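Local atomic coordinates of brain-specific angiogenesis inhibitor 1-associated protein 2-like protein 2 (Mus musculus, PDB entry 3OK8), a protein that binds phosphoinositides, including PtdIns(4,5)P2 headgroups, and induces planar or gently curved membrane structures, through the I-BAR (IMD) domain in this chain. Residues Pro5-Phe10 against Gln166-Val171; Ser89-Val94 against Leu201-Arg206; Lys137-Leu142 against Glu158-Leu163. All coordinates share one frame; numbering follows the deposited sequence. Where two conformers were deposited one is given.

Contact 1. Residues Pro5-Phe10 against Gln166-Val171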
ATOM      1  N   PRO A   5      21.917 -29.149 -44.218  1.00 91.30           N
ATOM      2  CA  PRO A   5      20.950 -28.047 -44.148  1.00 86.91           C
ATOM      3  C   PRO A   5      20.185 -28.076 -42.828  1.00 70.85           C
ATOM      4  O   PRO A   5      19.992 -27.036 -42.191  1.00 46.02           O
ATOM      5  CB  PRO A   5      19.995 -28.341 -45.318  1.00 93.18           C
ATOM      6  CG  PRO A   5      20.733 -29.280 -46.201  1.00 94.71           C
ATOM      7  CD  PRO A   5      21.556 -30.111 -45.271  1.00 94.83           C
ATOM      8  N   GLU A   6      19.766 -29.272 -42.424  1.00 69.86           N
ATOM      9  CA  GLU A   6      19.083 -29.458 -41.151  1.00 73.90           C
ATOM     10  C   GLU A   6      19.962 -29.052 -39.971  1.00 74.78           C
ATOM     11  O   GLU A   6      19.456 -28.692 -38.906  1.00 75.38           O
ATOM     12  CB  GLU A   6      18.637 -30.911 -40.988  1.00 73.47           C
ATOM     13  CG  GLU A   6      17.933 -31.188 -39.666  1.00 71.70           C
ATOM     14  CD  GLU A   6      17.330 -32.583 -39.603  1.00 79.05           C
ATOM     15  OE1 GLU A   6      17.202 -33.136 -38.487  1.00 83.00           O
ATOM     16  OE2 GLU A   6      16.983 -33.132 -40.670  1.00 85.83           O
ATOM     17  N   MET A   7      21.276 -29.101 -40.159  1.00 66.75           N
ATOM     18  CA  MET A   7      22.197 -28.825 -39.061  1.00 62.85           C
ATOM     19  C   MET A   7      22.488 -27.354 -38.812  1.00 64.79           C
ATOM     20  O   MET A   7      22.664 -26.956 -37.661  1.00 69.41           O
ATOM     21  CB  MET A   7      23.497 -29.597 -39.215  1.00 59.71           C
ATOM     22  CG  MET A   7      23.381 -31.020 -38.768  1.00 53.71           C
ATOM     23  SD  MET A   7      24.771 -31.468 -37.736  1.00 63.21           S
ATOM     24  CE  MET A   7      25.001 -33.179 -38.235  1.00 46.18           C
ATOM     25  N   ASP A   8      22.552 -26.547 -39.866  1.00 60.17           N
ATOM     26  CA  ASP A   8      22.651 -25.111 -39.654  1.00 66.35           C
ATOM     27  C   ASP A   8      21.344 -24.619 -39.027  1.00 60.82           C
ATOM     28  O   ASP A   8      21.296 -23.554 -38.413  1.00 54.40           O
ATOM     29  CB  ASP A   8      22.956 -24.357 -40.949  1.00 68.21           C
ATOM     30  CG  ASP A   8      23.597 -22.996 -40.692  1.00 71.75           C
ATOM     31  OD1 ASP A   8      22.990 -21.962 -41.052  1.00 65.11           O
ATOM     32  OD2 ASP A   8      24.709 -22.961 -40.117  1.00 77.78           O
ATOM     33  N   GLN A   9      20.286 -25.409 -39.187  1.00 57.64           N
ATOM     34  CA  GLN A   9      19.008 -25.128 -38.540  1.00 55.18           C
ATOM     35  C   GLN A   9      19.136 -25.275 -37.025  1.00 55.95           C
ATOM     36  O   GLN A   9      18.863 -24.346 -36.275  1.00 52.63           O
ATOM     37  CB  GLN A   9      17.921 -26.059 -39.078  1.00 57.59           C
ATOM     38  CG  GLN A   9      16.789 -26.331 -38.103  1.00 66.97           C
ATOM     39  CD  GLN A   9      15.917 -25.114 -37.861  1.00 71.41           C
ATOM     40  OE1 GLN A   9      15.957 -24.145 -38.629  1.00 64.37           O
ATOM     41  NE2 GLN A   9      15.117 -25.159 -36.792  1.00 73.42           N
ATOM     42  N   PHE A  10      19.552 -26.449 -36.573  1.00 55.35           N
ATOM     43  CA  PHE A  10      19.817 -26.645 -35.162  1.00 42.13           C
ATOM     44  C   PHE A  10      20.753 -25.563 -34.658  1.00 46.28           C
ATOM     45  O   PHE A  10      20.509 -24.940 -33.621  1.00 57.16           O
ATOM     46  CB  PHE A  10      20.404 -28.031 -34.903  1.00 40.49           C
ATOM     47  CG  PHE A  10      19.367 -29.096 -34.743  1.00 52.29           C
ATOM     48  CD1 PHE A  10      19.001 -29.537 -33.485  1.00 53.89           C
ATOM     49  CD2 PHE A  10      18.737 -29.636 -35.847  1.00 63.82           C
ATOM     50  CE1 PHE A  10      18.038 -30.514 -33.332  1.00 62.82           C
ATOM     51  CE2 PHE A  10      17.772 -30.613 -35.704  1.00 69.52           C
ATOM     52  CZ  PHE A  10      17.421 -31.054 -34.445  1.00 65.99           C
ATOM     53  N   GLN A 166      27.590 -38.506 -34.428  1.00 34.68           N
ATOM     54  CA  GLN A 166      27.998 -37.796 -33.220  1.00 45.21           C
ATOM     55  C   GLN A 166      27.596 -36.322 -33.248  1.00 47.53           C
ATOM     56  O   GLN A 166      27.199 -35.746 -32.223  1.00 43.47           O
ATOM     57  CB  GLN A 166      29.508 -37.905 -33.040  1.00 49.86           C
ATOM     58  CG  GLN A 166      29.994 -39.325 -32.885  1.00 59.48           C
ATOM     59  CD  GLN A 166      31.501 -39.422 -32.814  1.00 63.92           C
ATOM     60  OE1 GLN A 166      32.215 -38.428 -32.970  1.00 73.71           O
ATOM     61  NE2 GLN A 166      31.996 -40.622 -32.570  1.00 53.84           N
ATOM     62  N   MET A 167      27.709 -35.711 -34.422  1.00 38.47           N
ATOM     63  CA  MET A 167      27.296 -34.327 -34.580  1.00 50.06           C
ATOM     64  C   MET A 167      25.777 -34.176 -34.474  1.00 47.40           C
ATOM     65  O   MET A 167      25.290 -33.178 -33.947  1.00 34.71           O
ATOM     66  CB  MET A 167      27.815 -33.735 -35.892  1.00 41.44           C
ATOM     67  CG  MET A 167      27.651 -32.221 -35.973  1.00 51.30           C
ATOM     68  SD  MET A 167      28.706 -31.450 -37.206  1.00 56.58           S
ATOM     69  CE  MET A 167      28.286 -29.711 -37.023  1.00 34.15           C
ATOM     70  N   GLN A 168      25.030 -35.156 -34.973  1.00 52.33           N
ATOM     71  CA  GLN A 168      23.580 -35.130 -34.812  1.00 56.98           C
ATOM     72  C   GLN A 168      23.230 -35.187 -33.329  1.00 53.51           C
ATOM     73  O   GLN A 168      22.372 -34.440 -32.854  1.00 55.09           O
ATOM     74  CB  GLN A 168      22.912 -36.293 -35.547  1.00 58.49           C
ATOM     75  CG  GLN A 168      22.779 -36.091 -37.052  1.00 71.32           C
ATOM     76  CD  GLN A 168      22.066 -37.246 -37.741  1.00 76.91           C
ATOM     77  OE1 GLN A 168      22.336 -38.412 -37.458  1.00 78.30           O
ATOM     78  NE2 GLN A 168      21.151 -36.922 -38.650  1.00 77.36           N
ATOM     79  N   ALA A 169      23.909 -36.076 -32.607  1.00 49.33           N
ATOM     80  CA  ALA A 169      23.695 -36.254 -31.177  1.00 36.88           C
ATOM     81  C   ALA A 169      23.970 -34.968 -30.416  1.00 40.59           C
ATOM     82  O   ALA A 169      23.112 -34.490 -29.682  1.00 33.93           O
ATOM     83  CB  ALA A 169      24.569 -37.366 -30.645  1.00 38.19           C
ATOM     84  N   PHE A 170      25.178 -34.437 -30.597  1.00 45.53           N
ATOM     85  CA  PHE A 170      25.640 -33.193 -29.978  1.00 49.71           C
ATOM     86  C   PHE A 170      24.714 -32.007 -30.256  1.00 46.95           C
ATOM     87  O   PHE A 170      24.240 -31.353 -29.339  1.00 40.59           O
ATOM     88  CB  PHE A 170      27.071 -32.887 -30.450  1.00 42.59           C
ATOM     89  CG  PHE A 170      27.449 -31.422 -30.405  1.00 47.24           C
ATOM     90  CD1 PHE A 170      27.203 -30.591 -31.490  1.00 48.33           C
ATOM     91  CD2 PHE A 170      28.090 -30.889 -29.299  1.00 45.75           C
ATOM     92  CE1 PHE A 170      27.561 -29.260 -31.463  1.00 53.75           C
ATOM     93  CE2 PHE A 170      28.450 -29.560 -29.268  1.00 44.91           C
ATOM     94  CZ  PHE A 170      28.188 -28.741 -30.353  1.00 52.74           C
ATOM     95  N   VAL A 171      24.467 -31.739 -31.530  1.00 35.57           N
ATOM     96  CA  VAL A 171      23.581 -30.668 -31.947  1.00 40.05           C
ATOM     97  C   VAL A 171      22.184 -30.816 -31.344  1.00 48.50           C
ATOM     98  O   VAL A 171      21.559 -29.833 -30.958  1.00 37.01           O
ATOM     99  CB  VAL A 171      23.488 -30.617 -33.491  1.00 39.68           C
ATOM    100  CG1 VAL A 171      22.064 -30.848 -33.959  1.00 37.68           C
ATOM    101  CG2 VAL A 171      24.073 -29.323 -34.038  1.00 46.10           C
TER

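Contact 2. Residues Ser89-Val94 against Leu201-Arg206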
ATOM      1  N   SER A  89       4.214  -2.318  10.425  1.00 35.16           N
ATOM      2  CA  SER A  89       5.286  -3.225  10.830  1.00 43.48           C
ATOM      3  C   SER A  89       5.193  -4.503  10.014  1.00 38.38           C
ATOM      4  O   SER A  89       6.193  -5.007   9.524  1.00 44.30           O
ATOM      5  CB  SER A  89       5.186  -3.550  12.315  1.00 41.32           C
ATOM      6  OG  SER A  89       5.161  -2.364  13.084  1.00 50.52           O
ATOM      7  N   ASP A  90       3.962  -4.996   9.887  1.00 29.31           N
ATOM      8  CA  ASP A  90       3.616  -6.193   9.152  1.00 44.78           C
ATOM      9  C   ASP A  90       3.985  -6.038   7.699  1.00 47.27           C
ATOM     10  O   ASP A  90       4.460  -6.983   7.070  1.00 34.04           O
ATOM     11  CB  ASP A  90       2.110  -6.436   9.242  1.00 39.49           C
ATOM     12  CG  ASP A  90       1.717  -7.204  10.484  1.00 64.15           C
ATOM     13  OD1 ASP A  90       2.627  -7.648  11.219  1.00 73.29           O
ATOM     14  OD2 ASP A  90       0.497  -7.362  10.724  1.00 73.44           O
ATOM     15  N   LEU A  91       3.750  -4.847   7.160  1.00 36.34           N
ATOM     16  CA  LEU A  91       3.957  -4.652   5.743  1.00 45.38           C
ATOM     17  C   LEU A  91       5.428  -4.465   5.391  1.00 50.31           C
ATOM     18  O   LEU A  91       5.862  -4.907   4.331  1.00 54.32           O
ATOM     19  CB  LEU A  91       3.110  -3.508   5.195  1.00 47.86           C
ATOM     20  CG  LEU A  91       3.229  -3.386   3.667  1.00 54.12           C
ATOM     21  CD1 LEU A  91       2.499  -4.533   2.975  1.00 51.20           C
ATOM     22  CD2 LEU A  91       2.748  -2.033   3.150  1.00 52.72           C
ATOM     23  N   GLU A  92       6.199  -3.824   6.269  0.50 46.56           N
ATOM     24  CA  GLU A  92       7.625  -3.646   5.990  0.50 50.38           C
ATOM     25  C   GLU A  92       8.373  -4.986   6.112  0.50 54.93           C
ATOM     26  O   GLU A  92       9.600  -5.046   5.972  0.50 56.66           O
ATOM     27  CB  GLU A  92       8.243  -2.535   6.852  0.50 52.44           C
ATOM     28  CG  GLU A  92       9.166  -1.584   6.062  0.50 53.28           C
ATOM     29  CD  GLU A  92       9.197  -0.151   6.615  0.50 49.16           C
ATOM     30  OE1 GLU A  92       8.298   0.232   7.400  0.50 29.74           O
ATOM     31  OE2 GLU A  92      10.129   0.600   6.251  0.50 52.61           O
ATOM     32  N   VAL A  93       7.622  -6.064   6.345  1.00 49.73           N
ATOM     33  CA  VAL A  93       8.180  -7.412   6.311  1.00 60.30           C
ATOM     34  C   VAL A  93       8.154  -7.940   4.891  1.00 62.83           C
ATOM     35  O   VAL A  93       9.155  -8.435   4.383  1.00 71.15           O
ATOM     36  CB  VAL A  93       7.392  -8.391   7.201  1.00 58.74           C
ATOM     37  CG1 VAL A  93       8.072  -9.750   7.206  1.00 52.62           C
ATOM     38  CG2 VAL A  93       7.238  -7.830   8.626  1.00 48.21           C
ATOM     39  N   VAL A  94       6.990  -7.836   4.262  1.00 57.33           N
ATOM     40  CA  VAL A  94       6.817  -8.153   2.849  1.00 50.07           C
ATOM     41  C   VAL A  94       7.747  -7.312   1.970  1.00 48.93           C
ATOM     42  O   VAL A  94       8.343  -7.817   1.010  1.00 46.18           O
ATOM     43  CB  VAL A  94       5.371  -7.852   2.441  1.00 50.16           C
ATOM     44  CG1 VAL A  94       5.096  -8.303   1.013  1.00 48.15           C
ATOM     45  CG2 VAL A  94       4.401  -8.485   3.439  1.00 35.59           C
ATOM     46  N   LEU A 201       0.269 -12.556   0.860  1.00 25.83           N
ATOM     47  CA  LEU A 201      -0.930 -13.279   1.282  1.00 33.13           C
ATOM     48  C   LEU A 201      -0.992 -13.415   2.808  1.00 40.57           C
ATOM     49  O   LEU A 201      -2.058 -13.270   3.415  1.00 49.72           O
ATOM     50  CB  LEU A 201      -0.960 -14.664   0.633  1.00 42.39           C
ATOM     51  CG  LEU A 201      -2.258 -15.440   0.815  1.00 45.70           C
ATOM     52  CD1 LEU A 201      -3.458 -14.498   0.781  1.00 41.93           C
ATOM     53  CD2 LEU A 201      -2.371 -16.517  -0.258  1.00 50.68           C
ATOM     54  N   GLN A 202       0.153 -13.695   3.429  1.00 34.57           N
ATOM     55  CA  GLN A 202       0.205 -13.864   4.885  1.00 48.66           C
ATOM     56  C   GLN A 202      -0.133 -12.569   5.606  1.00 53.04           C
ATOM     57  O   GLN A 202      -0.857 -12.557   6.603  1.00 51.58           O
ATOM     58  CB  GLN A 202       1.587 -14.350   5.324  1.00 56.09           C
ATOM     59  CG  GLN A 202       1.732 -15.859   5.292  1.00 63.30           C
ATOM     60  CD  GLN A 202       0.682 -16.556   6.136  1.00 74.78           C
ATOM     61  OE1 GLN A 202       0.682 -16.453   7.370  1.00 78.19           O
ATOM     62  NE2 GLN A 202      -0.223 -17.277   5.478  1.00 75.98           N
ATOM     63  N   PHE A 203       0.406 -11.472   5.094  1.00 49.15           N
ATOM     64  CA  PHE A 203       0.105 -10.162   5.635  1.00 46.04           C
ATOM     65  C   PHE A 203      -1.388  -9.868   5.523  1.00 45.33           C
ATOM     66  O   PHE A 203      -1.986  -9.290   6.429  1.00 54.12           O
ATOM     67  CB  PHE A 203       0.926  -9.098   4.903  1.00 45.71           C
ATOM     68  CG  PHE A 203       0.330  -7.729   4.962  1.00 52.81           C
ATOM     69  CD1 PHE A 203       0.628  -6.875   6.010  1.00 54.40           C
ATOM     70  CD2 PHE A 203      -0.532  -7.294   3.966  1.00 52.17           C
ATOM     71  CE1 PHE A 203       0.077  -5.614   6.069  1.00 55.84           C
ATOM     72  CE2 PHE A 203      -1.091  -6.033   4.019  1.00 59.09           C
ATOM     73  CZ  PHE A 203      -0.784  -5.188   5.073  1.00 58.22           C
ATOM     74  N   LEU A 204      -1.986 -10.268   4.406  1.00 35.82           N
ATOM     75  CA  LEU A 204      -3.414 -10.063   4.192  1.00 36.36           C
ATOM     76  C   LEU A 204      -4.269 -10.690   5.287  1.00 46.40           C
ATOM     77  O   LEU A 204      -5.284 -10.113   5.684  1.00 46.90           O
ATOM     78  CB  LEU A 204      -3.837 -10.611   2.825  1.00 45.15           C
ATOM     79  CG  LEU A 204      -3.394  -9.804   1.600  1.00 46.46           C
ATOM     80  CD1 LEU A 204      -3.831 -10.473   0.304  1.00 45.28           C
ATOM     81  CD2 LEU A 204      -3.937  -8.378   1.669  1.00 45.49           C
ATOM     82  N   GLY A 205      -3.864 -11.869   5.764  1.00 31.85           N
ATOM     83  CA  GLY A 205      -4.627 -12.588   6.764  1.00 40.22           C
ATOM     84  C   GLY A 205      -4.467 -12.015   8.160  1.00 42.61           C
ATOM     85  O   GLY A 205      -5.403 -12.058   8.961  1.00 30.32           O
ATOM     86  N   ARG A 206      -3.272 -11.500   8.444  1.00 31.18           N
ATOM     87  CA  ARG A 206      -2.957 -10.853   9.701  1.00 36.85           C
ATOM     88  C   ARG A 206      -3.739  -9.552   9.834  1.00 41.64           C
ATOM     89  O   ARG A 206      -4.509  -9.375  10.776  1.00 48.37           O
ATOM     90  CB  ARG A 206      -1.465 -10.553   9.775  1.00 45.67           C
ATOM     91  CG  ARG A 206      -0.669 -11.563  10.566  1.00 52.53           C
ATOM     92  CD  ARG A 206       0.357 -10.860  11.447  1.00 56.34           C
ATOM     93  NE  ARG A 206       0.511 -11.530  12.737  1.00 57.90           N
ATOM     94  CZ  ARG A 206      -0.116 -11.163  13.854  1.00 61.23           C
ATOM     95  NH1 ARG A 206      -0.937 -10.108  13.851  1.00 48.59           N
ATOM     96  NH2 ARG A 206       0.087 -11.842  14.981  1.00 60.65           N
TER

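Contact 3. Residues Lys137-Leu142 against Glu158-Leu163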
ATOM      1  N   LYS A 137      35.896 -32.139 -43.739  1.00 71.50           N
ATOM      2  CA  LYS A 137      37.214 -32.417 -44.286  1.00 68.71           C
ATOM      3  C   LYS A 137      37.377 -33.914 -44.488  1.00 58.97           C
ATOM      4  O   LYS A 137      37.967 -34.347 -45.470  1.00 48.21           O
ATOM      5  CB  LYS A 137      38.321 -31.886 -43.381  1.00 70.67           C
ATOM      6  CG  LYS A 137      39.106 -32.964 -42.657  1.00 74.56           C
ATOM      7  CD  LYS A 137      40.406 -32.390 -42.144  1.00 84.30           C
ATOM      8  CE  LYS A 137      41.116 -31.631 -43.256  1.00 93.70           C
ATOM      9  NZ  LYS A 137      42.146 -30.681 -42.749  1.00102.95           N
ATOM     10  N   CYS A 138      36.848 -34.695 -43.554  1.00 57.81           N
ATOM     11  CA  CYS A 138      36.840 -36.140 -43.696  1.00 60.27           C
ATOM     12  C   CYS A 138      36.016 -36.531 -44.913  1.00 62.11           C
ATOM     13  O   CYS A 138      36.341 -37.492 -45.604  1.00 58.29           O
ATOM     14  CB  CYS A 138      36.284 -36.820 -42.442  1.00 61.81           C
ATOM     15  SG  CYS A 138      37.511 -37.200 -41.160  1.00 88.70           S
ATOM     16  N   MET A 139      34.950 -35.787 -45.178  1.00 58.35           N
ATOM     17  CA  MET A 139      34.129 -36.074 -46.342  1.00 54.65           C
ATOM     18  C   MET A 139      34.964 -35.956 -47.602  1.00 65.16           C
ATOM     19  O   MET A 139      34.842 -36.774 -48.507  1.00 68.79           O
ATOM     20  CB  MET A 139      32.946 -35.123 -46.435  1.00 54.16           C
ATOM     21  CG  MET A 139      31.947 -35.258 -45.315  1.00 56.36           C
ATOM     22  SD  MET A 139      30.670 -33.995 -45.475  1.00 87.23           S
ATOM     23  CE  MET A 139      29.634 -34.738 -46.735  1.00 92.74           C
ATOM     24  N   SER A 140      35.813 -34.935 -47.654  1.00 68.53           N
ATOM     25  CA  SER A 140      36.658 -34.697 -48.820  1.00 67.24           C
ATOM     26  C   SER A 140      37.700 -35.789 -48.991  1.00 68.09           C
ATOM     27  O   SER A 140      37.901 -36.288 -50.094  1.00 66.73           O
ATOM     28  CB  SER A 140      37.325 -33.327 -48.738  1.00 67.39           C
ATOM     29  OG  SER A 140      36.369 -32.307 -48.961  1.00 63.22           O
ATOM     30  N   GLU A 141      38.365 -36.158 -47.903  1.00 69.35           N
ATOM     31  CA  GLU A 141      39.245 -37.316 -47.930  1.00 76.99           C
ATOM     32  C   GLU A 141      38.530 -38.497 -48.576  1.00 76.73           C
ATOM     33  O   GLU A 141      39.030 -39.089 -49.535  1.00 73.64           O
ATOM     34  CB  GLU A 141      39.705 -37.681 -46.520  1.00 83.53           C
ATOM     35  CG  GLU A 141      41.187 -37.471 -46.272  1.00 91.41           C
ATOM     36  CD  GLU A 141      42.053 -38.423 -47.089  1.00 97.50           C
ATOM     37  OE1 GLU A 141      42.188 -38.206 -48.315  1.00 94.75           O
ATOM     38  OE2 GLU A 141      42.602 -39.384 -46.504  1.00 97.48           O
ATOM     39  N   LEU A 142      37.352 -38.826 -48.049  1.00 76.05           N
ATOM     40  CA  LEU A 142      36.528 -39.891 -48.610  1.00 71.85           C
ATOM     41  C   LEU A 142      36.128 -39.587 -50.051  1.00 71.52           C
ATOM     42  O   LEU A 142      36.142 -40.468 -50.906  1.00 62.48           O
ATOM     43  CB  LEU A 142      35.271 -40.098 -47.767  1.00 63.93           C
ATOM     44  CG  LEU A 142      34.155 -40.870 -48.474  1.00 59.99           C
ATOM     45  CD1 LEU A 142      34.526 -42.341 -48.618  1.00 60.72           C
ATOM     46  CD2 LEU A 142      32.839 -40.720 -47.741  1.00 55.18           C
ATOM     47  N   GLU A 158      33.025 -45.156 -42.941  1.00 68.20           N
ATOM     48  CA  GLU A 158      32.489 -45.375 -41.600  0.50 66.47           C
ATOM     49  C   GLU A 158      32.988 -44.324 -40.609  1.00 62.09           C
ATOM     50  O   GLU A 158      32.284 -43.953 -39.678  1.00 71.35           O
ATOM     51  CB  GLU A 158      32.823 -46.792 -41.118  0.50 66.96           C
ATOM     52  CG  GLU A 158      33.237 -46.893 -39.657  0.50 64.26           C
ATOM     53  CD  GLU A 158      34.739 -46.798 -39.473  0.50 58.67           C
ATOM     54  OE1 GLU A 158      35.190 -46.560 -38.334  0.50 47.08           O
ATOM     55  OE2 GLU A 158      35.471 -46.964 -40.473  0.50 60.31           O
ATOM     56  N   SER A 159      34.214 -43.857 -40.819  1.00 60.71           N
ATOM     57  CA  SER A 159      34.805 -42.805 -39.997  1.00 61.76           C
ATOM     58  C   SER A 159      34.021 -41.499 -40.180  1.00 63.36           C
ATOM     59  O   SER A 159      33.858 -40.705 -39.244  1.00 54.50           O
ATOM     60  CB  SER A 159      36.282 -42.618 -40.374  1.00 60.75           C
ATOM     61  OG  SER A 159      36.886 -41.548 -39.669  1.00 70.83           O
ATOM     62  N   VAL A 160      33.524 -41.295 -41.395  1.00 63.92           N
ATOM     63  CA  VAL A 160      32.713 -40.128 -41.717  1.00 63.02           C
ATOM     64  C   VAL A 160      31.285 -40.292 -41.203  1.00 63.17           C
ATOM     65  O   VAL A 160      30.701 -39.356 -40.663  1.00 61.15           O
ATOM     66  CB  VAL A 160      32.689 -39.864 -43.236  1.00 58.96           C
ATOM     67  CG1 VAL A 160      31.488 -39.017 -43.620  1.00 57.10           C
ATOM     68  CG2 VAL A 160      33.978 -39.189 -43.671  1.00 61.75           C
ATOM     69  N   ASN A 161      30.727 -41.486 -41.360  1.00 61.15           N
ATOM     70  CA  ASN A 161      29.344 -41.718 -40.963  1.00 61.17           C
ATOM     71  C   ASN A 161      29.123 -41.642 -39.453  1.00 58.77           C
ATOM     72  O   ASN A 161      28.099 -41.139 -39.013  1.00 59.62           O
ATOM     73  CB  ASN A 161      28.805 -43.032 -41.543  1.00 70.71           C
ATOM     74  CG  ASN A 161      28.360 -42.893 -43.000  1.00 70.52           C
ATOM     75  OD1 ASN A 161      28.403 -41.804 -43.574  1.00 72.10           O
ATOM     76  ND2 ASN A 161      27.927 -44.000 -43.598  1.00 67.84           N
ATOM     77  N   ARG A 162      30.081 -42.124 -38.664  1.00 60.69           N
ATOM     78  CA  ARG A 162      29.981 -42.017 -37.207  1.00 60.35           C
ATOM     79  C   ARG A 162      30.195 -40.573 -36.761  1.00 57.21           C
ATOM     80  O   ARG A 162      29.572 -40.108 -35.805  1.00 52.14           O
ATOM     81  CB  ARG A 162      30.983 -42.936 -36.501  1.00 56.98           C
ATOM     82  CG  ARG A 162      32.365 -42.331 -36.341  1.00 69.15           C
ATOM     83  CD  ARG A 162      33.396 -43.367 -35.915  1.00 80.55           C
ATOM     84  NE  ARG A 162      34.725 -43.056 -36.441  1.00 87.06           N
ATOM     85  CZ  ARG A 162      35.551 -42.163 -35.901  1.00 90.45           C
ATOM     86  NH1 ARG A 162      36.741 -41.940 -36.446  1.00 87.97           N
ATOM     87  NH2 ARG A 162      35.181 -41.489 -34.819  1.00 92.51           N
ATOM     88  N   LEU A 163      31.077 -39.871 -37.466  1.00 47.44           N
ATOM     89  CA  LEU A 163      31.378 -38.474 -37.175  1.00 48.52           C
ATOM     90  C   LEU A 163      30.130 -37.598 -37.344  1.00 46.15           C
ATOM     91  O   LEU A 163      29.914 -36.646 -36.596  1.00 37.29           O
ATOM     92  CB  LEU A 163      32.495 -37.992 -38.095  1.00 46.05           C
ATOM     93  CG  LEU A 163      33.542 -37.031 -37.540  1.00 54.99           C
ATOM     94  CD1 LEU A 163      34.035 -37.496 -36.181  1.00 51.60           C
ATOM     95  CD2 LEU A 163      34.698 -36.939 -38.523  1.00 60.03           C
TER

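Contact 1. Residues Pro5-Phe10 against Gln166-Val171
Rotation of M7 about its first side-chain bond sets CG beside the backbone N (chi1 -80°), and further bends at chi2 and chi3 lead the thioether across to the helix of Q166-V171. M167 answers from the other side with CG anti to its own N and a chain that runs straight from there to the methyl group, and the two methionines cross obliquely. SD of M7 rests 3.5 Å from CG of M167, whereas CE of M7 passes on to the base of the same side chain and lies 3.7 Å from CB of M167. That methyl also meets the stem of Q168, with CE of M7 3.8 Å from CG of Q168. The pair thus interlocks sulfur against methylene, an apolar fit in which both methionines are buried. It joins the first and third helices of the three-helix bundle of the I-BAR (IMD) domain; the axes of segments 5-10 and 166-171 run at 26° to one another in roughly the same direction. One turn further along, F10 and V171 approach at about a right angle. CG1 of V171 comes obliquely against the inner end of the ring, 3.3 Å from CG of F10, and is also 3.4 Å from CB of F10; the valine holds an unstaggered chi1 of 119° at this tight spot. The ring has a further neighbour in K175, which makes a cation-pi contact with F10. From the second helix, Y128 packs against both M167 and V171 and donates a weak hydrogen bond to the carbonyl oxygen of M7.

Contact 2. Residues Ser89-Val94 against Leu201-Arg206
F203 carries most of this contact, its ring set against D90 and L91 of the facing helix, with V94 at its CB. The first torsion, with CG anti to the backbone N (chi1 156°), directs the phenyl group to that helix, where CD1 of F203 lies 3.6 Å from CB of D90. That methylene sits at the ring edge, near its plane. L91 instead takes a face: CD1 of L91 stands 3.9 Å from the centroid of the F203 ring and only 9° off its normal, a well-centred CH-pi contact. CB of L91 adds a second touch, 3.8 Å from CE1 of F203. Nearer the backbone of the phenylalanine, V94 closes in at about a right angle, its CG2 lying 3.8 Å from CB of F203. One turn on, R206 crosses the carboxylate of D90 with its aliphatic stem: CD of R206 is 3.6 Å from OD2 of D90. The charged ends stay too far apart for a salt bridge, with NH1 of R206 4.4 Å from OD2 of D90, although the opposite charges would be expected to attract. OD2 is buried here without a polar partner in the model. The axes of the two segments are nearly antiparallel (172°), on the second and third members of the three-helix bundle. V94 also packs on T199 and F200 of helix 153-217, and L201 and L204 turn to the second subunit, meeting Q212 and L204 of that chain respectively.

Contact 3. Residues Lys137-Leu142 against Glu158-Leu163
V160 points its two methyl groups at the helix of C138 and M139, near the end of the helical hairpin formed by helices 71-147 and 153-217 within the I-BAR three-helix bundle. The valine stands with CG1 anti to the backbone N and CG2 beside it (chi1 159°). CG2 takes C138 and the backbone next to it, 3.5 Å from CB of C138, while CG1 turns to the methionine side chain, 4.1 Å from CG of M139. M139 meets the valine at about a right angle, and its chain bends only at the last torsion. On the other flank, C138 sends its sulfur past V160 toward the next turn of the opposing helix, where SG of C138 lies 3.9 Å from CD2 of L163. L142 comes in from one turn away, more loosely, with its CB 4.4 Å from CG2 of V160. The axes of segments 137-142 and 158-163 run antiparallel at 156°, with a closest approach of 9.4 Å, and the side-chain contacts between them are apolar. M156 extends the packing toward the hairpin turn by touching C138, E141 and L142. CG2 of V160 also meets the backbone, resting 3.5 Å from O of C138, the carbonyl oxygen that accepts the helical hydrogen bond from N of L142 at 3.0 Å.

In the fold
The three contacts tie together the helices of one elongated bundle, and helix 153-217 takes part in all of them. Along the chain the segments come as 5-10, 89-94, 137-142, 158-163, 166-171 and 201-206, so contact 3 is nested inside the loops closed by contacts 1 and 2, which interleave. Contacts 1 and 3 are neighbours, their centres about 16 Å apart; contact 2 lies on the other side of the chain's centre, about 52 Å from contact 1 and about 66 Å from contact 3, centre to centre. The bundle is thus joined on either side of that centre. The second subunit packs at L201 and L204; the domain forms an antiparallel dimer of such bundles.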